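Local coordinates for exopolyphosphatase (PDB 1T6C), which belongs to the Ppx/GppA phosphatase family and probably hydrolyses the phosphoanhydride bonds of inorganic polyphosphate or guanosine pentaphosphate, at residues A[180-192]-A[248-260]. Numbering follows the deposited sequence. Where two conformers were deposited one is given.
Sequences QDPPTEEEVKRFF and FDTFKEIPSEERS
Asp181 grips Ser256 with both carboxylate oxygens: OD1 accepts from the backbone N of Ser256 at 2.9 Å, met on its syn side, while OD2 takes the hydroxyl OG of Ser256 in a very short bond of 2.5 Å. With CG turned anti to the backbone N (chi1 -178°), the carboxylate of Asp181 reaches across to the start of helix 256-262. An asparagine here would probably weaken this grip, since one of the two donors of Ser256 would then face an NH2 group instead of a carboxylate oxygen. A second polar link lies well away from Ser256, where Lys252 stretches out its chain to bring NZ to OE1 of Glu185 at 2.9 Å in a salt bridge; a weaker one to Asp249 makes this a three-residue network. Between the two links, a water donates to the carbonyl oxygens of both Pro183 and Lys252. Pro182, which follows a cis peptide bond, lays its ring against the backbone of Lys252 to Pro255, CB lying 3.3 Å from Lys252 O and CD 3.8 Å from Pro255 CA. Behind Pro182, Arg259 directs NE to the carbonyl oxygen of Ile254 and binds Ala271 O through NH1, so that its guanidinium ties the two carbonyls together. Deeper, the Phe248 ring has Phe192 CZ over one face, the two planes inclined at 52°, and Val188 CG1 at its edge, 3.8 Å from CE2; Leu275 of helix 274-288 also touches it. The contact thus joins the loop leading into helix 185-199, which begins with a capping box formed by Thr184 and Glu187, to the type I turn from Phe251 to Ile254, in the link between helices 241-251 and 256-262, packing peripheral helices together in the calcium-binding half of this actin-like fold.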
loop_
_atom_site.group_PDB
_atom_site.type_symbol
_atom_site.label_atom_id
_atom_site.label_comp_id
_atom_site.label_asym_id
_atom_site.label_seq_id
_atom_site.Cartn_x
_atom_site.Cartn_y
_atom_site.Cartn_z
ATOM N N GLN A 180 4.667 26.101 0.997
ATOM C CA GLN A 180 5.743 26.258 1.988
ATOM C C GLN A 180 6.077 24.924 2.644
ATOM O O GLN A 180 5.250 24.007 2.683
ATOM C CB GLN A 180 5.343 27.276 3.043
ATOM C CG GLN A 180 5.032 28.644 2.462
ATOM C CD GLN A 180 6.191 29.577 2.580
ATOM O OE1 GLN A 180 7.138 29.507 1.794
ATOM N NE2 GLN A 180 6.147 30.443 3.587
ATOM N N ASP A 181 7.293 24.832 3.170
ATOM C CA ASP A 181 7.748 23.630 3.849
ATOM C C ASP A 181 8.241 23.975 5.245
ATOM O O ASP A 181 9.337 24.517 5.375
ATOM C CB ASP A 181 8.855 22.995 3.025
ATOM C CG ASP A 181 9.373 21.722 3.620
ATOM O OD1 ASP A 181 8.860 21.242 4.664
ATOM O OD2 ASP A 181 10.294 21.097 3.065
ATOM N N PRO A 182 7.452 23.715 6.292
ATOM C CA PRO A 182 6.141 23.072 6.215
ATOM C C PRO A 182 5.051 24.066 5.815
ATOM O O PRO A 182 5.309 25.290 5.748
ATOM C CB PRO A 182 5.915 22.612 7.649
ATOM C CG PRO A 182 6.646 23.608 8.463
ATOM C CD PRO A 182 7.806 24.101 7.675
ATOM N N PRO A 183 3.849 23.574 5.520
ATOM C CA PRO A 183 2.794 24.449 5.003
ATOM C C PRO A 183 2.346 25.496 6.011
ATOM O O PRO A 183 2.497 25.335 7.216
ATOM C CB PRO A 183 1.668 23.487 4.641
ATOM C CG PRO A 183 1.944 22.246 5.434
ATOM C CD PRO A 183 3.415 22.163 5.553
ATOM N N THR A 184 1.792 26.580 5.496
ATOM C CA THR A 184 1.161 27.567 6.350
ATOM C C THR A 184 -0.156 27.020 6.840
ATOM O O THR A 184 -0.686 26.057 6.283
ATOM C CB THR A 184 0.913 28.887 5.597
ATOM O OG1 THR A 184 -0.059 28.690 4.566
ATOM C CG2 THR A 184 2.141 29.396 4.887
ATOM N N GLU A 185 -0.725 27.650 7.863
ATOM C CA GLU A 185 -2.006 27.231 8.365
ATOM C C GLU A 185 -3.076 27.341 7.319
ATOM O O GLU A 185 -3.959 26.488 7.240
ATOM C CB GLU A 185 -2.435 28.026 9.610
ATOM C CG GLU A 185 -1.910 27.418 10.899
ATOM C CD GLU A 185 -2.599 26.083 11.246
ATOM O OE1 GLU A 185 -1.956 25.017 11.152
ATOM O OE2 GLU A 185 -3.807 26.086 11.598
ATOM N N GLU A 186 -2.994 28.347 6.451
ATOM C CA GLU A 186 -3.992 28.442 5.376
ATOM C C GLU A 186 -3.913 27.342 4.347
ATOM O O GLU A 186 -4.934 26.929 3.770
ATOM C CB GLU A 186 -3.892 29.790 4.659
ATOM C CG GLU A 186 -4.449 30.937 5.495
ATOM C CD GLU A 186 -5.968 30.836 5.652
ATOM O OE1 GLU A 186 -6.672 31.242 4.689
ATOM O OE2 GLU A 186 -6.454 30.310 6.700
ATOM N N GLU A 187 -2.696 26.951 4.018
ATOM C CA GLU A 187 -2.466 25.818 3.136
ATOM C C GLU A 187 -2.980 24.522 3.708
ATOM O O GLU A 187 -3.629 23.726 3.015
ATOM C CB GLU A 187 -0.981 25.693 2.818
ATOM C CG GLU A 187 -0.513 26.814 1.923
ATOM C CD GLU A 187 0.971 26.840 1.679
ATOM O OE1 GLU A 187 1.750 26.261 2.470
ATOM O OE2 GLU A 187 1.372 27.458 0.654
ATOM N N VAL A 188 -2.780 24.325 4.991
ATOM C CA VAL A 188 -3.364 23.175 5.682
ATOM C C VAL A 188 -4.905 23.210 5.613
ATOM O O VAL A 188 -5.572 22.209 5.368
ATOM C CB VAL A 188 -2.866 23.115 7.153
ATOM C CG1 VAL A 188 -3.661 22.144 7.953
ATOM C CG2 VAL A 188 -1.398 22.736 7.202
ATOM N N LYS A 189 -5.475 24.393 5.778
ATOM C CA LYS A 189 -6.924 24.559 5.721
ATOM C C LYS A 189 -7.443 24.174 4.349
ATOM O O LYS A 189 -8.441 23.474 4.235
ATOM C CB LYS A 189 -7.271 26.009 6.048
ATOM C CG LYS A 189 -8.709 26.389 5.927
ATOM C CD LYS A 189 -8.830 27.912 5.548
ATOM C CE LYS A 189 -8.473 28.172 4.123
ATOM N NZ LYS A 189 -8.732 29.614 3.746
ATOM N N ARG A 190 -6.803 24.672 3.299
ATOM C CA ARG A 190 -7.247 24.332 1.958
ATOM C C ARG A 190 -7.178 22.817 1.670
ATOM O O ARG A 190 -8.044 22.254 0.994
ATOM C CB ARG A 190 -6.435 25.062 0.929
ATOM C CG ARG A 190 -6.759 26.533 0.836
ATOM C CD ARG A 190 -6.040 27.213 -0.316
ATOM N NE ARG A 190 -4.657 27.623 -0.044
ATOM C CZ ARG A 190 -4.325 28.728 0.608
ATOM N NH1 ARG A 190 -3.048 29.049 0.796
ATOM N NH2 ARG A 190 -5.256 29.515 1.086
ATOM N N PHE A 191 -6.076 22.215 2.110
ATOM C CA PHE A 191 -5.866 20.770 2.012
ATOM C C PHE A 191 -7.037 20.036 2.681
ATOM O O PHE A 191 -7.635 19.135 2.082
ATOM C CB PHE A 191 -4.516 20.450 2.652
ATOM C CG PHE A 191 -4.307 19.032 3.063
ATOM C CD1 PHE A 191 -3.914 18.074 2.145
ATOM C CD2 PHE A 191 -4.404 18.660 4.407
ATOM C CE1 PHE A 191 -3.691 16.783 2.554
ATOM C CE2 PHE A 191 -4.144 17.377 4.807
ATOM C CZ PHE A 191 -3.797 16.442 3.886
ATOM N N PHE A 192 -7.397 20.431 3.892
ATOM C CA PHE A 192 -8.531 19.773 4.542
ATOM C C PHE A 192 -9.891 20.062 3.892
ATOM O O PHE A 192 -10.765 19.190 3.887
ATOM C CB PHE A 192 -8.553 20.087 6.050
ATOM C CG PHE A 192 -7.541 19.290 6.862
ATOM C CD1 PHE A 192 -7.548 17.907 6.824
ATOM C CD2 PHE A 192 -6.600 19.905 7.673
ATOM C CE1 PHE A 192 -6.623 17.146 7.575
ATOM C CE2 PHE A 192 -5.669 19.149 8.409
ATOM C CZ PHE A 192 -5.694 17.777 8.351
ATOM N N PHE A 248 -0.277 14.945 13.470
ATOM C CA PHE A 248 -0.449 15.938 12.423
ATOM C C PHE A 248 0.063 17.308 12.893
ATOM O O PHE A 248 0.835 17.968 12.226
ATOM C CB PHE A 248 -1.906 16.040 11.950
ATOM C CG PHE A 248 -2.043 16.878 10.720
ATOM C CD1 PHE A 248 -1.963 16.304 9.458
ATOM C CD2 PHE A 248 -2.194 18.249 10.807
ATOM C CE1 PHE A 248 -2.009 17.086 8.301
ATOM C CE2 PHE A 248 -2.270 19.003 9.680
ATOM C CZ PHE A 248 -2.172 18.421 8.421
ATOM N N ASP A 249 -0.339 17.704 14.088
ATOM C CA ASP A 249 0.066 18.987 14.628
ATOM C C ASP A 249 1.580 19.078 14.875
ATOM O O ASP A 249 2.172 20.149 14.712
ATOM C CB ASP A 249 -0.704 19.273 15.906
ATOM C CG ASP A 249 -2.163 19.577 15.653
ATOM O OD1 ASP A 249 -2.596 19.846 14.492
ATOM O OD2 ASP A 249 -2.966 19.490 16.604
ATOM N N THR A 250 2.213 17.954 15.190
ATOM C CA THR A 250 3.646 17.881 15.392
ATOM C C THR A 250 4.358 18.072 14.074
ATOM O O THR A 250 5.226 18.933 13.933
ATOM C CB THR A 250 3.988 16.507 16.001
ATOM O OG1 THR A 250 3.495 16.478 17.348
ATOM C CG2 THR A 250 5.457 16.260 16.126
ATOM N N PHE A 251 3.968 17.294 13.079
ATOM C CA PHE A 251 4.682 17.358 11.798
ATOM C C PHE A 251 4.431 18.660 11.055
ATOM O O PHE A 251 5.287 19.134 10.326
ATOM C CB PHE A 251 4.351 16.146 10.930
ATOM C CG PHE A 251 5.103 14.941 11.316
ATOM C CD1 PHE A 251 4.494 13.905 11.954
ATOM C CD2 PHE A 251 6.466 14.870 11.079
ATOM C CE1 PHE A 251 5.232 12.765 12.310
ATOM C CE2 PHE A 251 7.197 13.773 11.483
ATOM C CZ PHE A 251 6.572 12.718 12.088
ATOM N N LYS A 252 3.296 19.313 11.269
ATOM C CA LYS A 252 3.034 20.565 10.583
ATOM C C LYS A 252 3.956 21.693 11.060
ATOM O O LYS A 252 4.030 22.702 10.399
ATOM C CB LYS A 252 1.538 20.921 10.649
ATOM C CG LYS A 252 1.079 21.574 11.915
ATOM C CD LYS A 252 -0.445 21.842 11.823
ATOM C CE LYS A 252 -0.954 22.584 13.037
ATOM N NZ LYS A 252 -2.431 22.834 12.949
ATOM N N GLU A 253 4.664 21.497 12.165
ATOM C CA GLU A 253 5.604 22.480 12.704
ATOM C C GLU A 253 7.055 22.144 12.398
ATOM O O GLU A 253 7.970 22.864 12.840
ATOM C CB GLU A 253 5.458 22.550 14.225
ATOM C CG GLU A 253 4.087 22.952 14.702
ATOM C CD GLU A 253 3.635 24.338 14.236
ATOM O OE1 GLU A 253 2.382 24.519 14.070
ATOM O OE2 GLU A 253 4.505 25.248 14.025
ATOM N N ILE A 254 7.294 21.064 11.649
ATOM C CA ILE A 254 8.656 20.601 11.387
ATOM C C ILE A 254 8.965 20.657 9.901
ATOM O O ILE A 254 8.288 19.997 9.102
ATOM C CB ILE A 254 8.910 19.156 11.902
ATOM C CG1 ILE A 254 8.519 19.026 13.396
ATOM C CG2 ILE A 254 10.399 18.768 11.644
ATOM C CD1 ILE A 254 8.536 17.593 13.926
ATOM N N PRO A 255 10.009 21.393 9.503
ATOM C CA PRO A 255 10.435 21.375 8.110
ATOM C C PRO A 255 10.788 19.949 7.678
ATOM O O PRO A 255 11.328 19.179 8.451
ATOM C CB PRO A 255 11.672 22.270 8.111
ATOM C CG PRO A 255 11.610 23.076 9.348
ATOM C CD PRO A 255 10.888 22.239 10.331
ATOM N N SER A 256 10.504 19.620 6.428
ATOM C CA SER A 256 10.639 18.245 5.962
ATOM C C SER A 256 12.022 17.654 6.213
ATOM O O SER A 256 12.133 16.499 6.613
ATOM C CB SER A 256 10.276 18.099 4.479
ATOM O OG SER A 256 11.148 18.828 3.632
ATOM N N GLU A 257 13.067 18.446 5.988
ATOM C CA GLU A 257 14.438 17.969 6.144
ATOM C C GLU A 257 14.810 17.617 7.579
ATOM O O GLU A 257 15.752 16.852 7.797
ATOM C CB GLU A 257 15.446 18.989 5.598
ATOM C CG GLU A 257 15.129 19.547 4.222
ATOM C CD GLU A 257 14.470 20.919 4.258
ATOM O OE1 GLU A 257 13.604 21.151 5.138
ATOM O OE2 GLU A 257 14.825 21.762 3.402
ATOM N N GLU A 258 14.035 18.109 8.551
ATOM C CA GLU A 258 14.253 17.849 9.964
ATOM C C GLU A 258 13.448 16.663 10.466
ATOM O O GLU A 258 13.739 16.117 11.506
ATOM C CB GLU A 258 13.887 19.132 10.730
ATOM C CG GLU A 258 13.949 19.071 12.230
ATOM C CD GLU A 258 15.333 18.890 12.815
ATOM O OE1 GLU A 258 16.354 19.057 12.082
ATOM O OE2 GLU A 258 15.376 18.558 14.030
ATOM N N ARG A 259 12.427 16.245 9.715
ATOM C CA ARG A 259 11.490 15.259 10.226
ATOM C C ARG A 259 12.174 13.922 10.541
ATOM O O ARG A 259 11.890 13.352 11.583
ATOM C CB ARG A 259 10.312 15.072 9.274
ATOM C CG ARG A 259 9.410 16.261 9.245
ATOM C CD ARG A 259 8.284 16.139 8.246
ATOM N NE ARG A 259 7.481 17.356 8.234
ATOM C CZ ARG A 259 6.628 17.684 7.276
ATOM N NH1 ARG A 259 6.415 16.854 6.264
ATOM N NH2 ARG A 259 5.937 18.826 7.356
ATOM N N SER A 260 13.008 13.414 9.633
ATOM C CA SER A 260 13.646 12.105 9.857
ATOM C C SER A 260 14.759 12.222 10.878
ATOM O O SER A 260 15.207 11.224 11.438
ATOM C CB SER A 260 14.233 11.534 8.564
ATOM O OG SER A 260 13.268 11.401 7.537
HETATM O O HOH W 1 1.646 23.646 9.094
#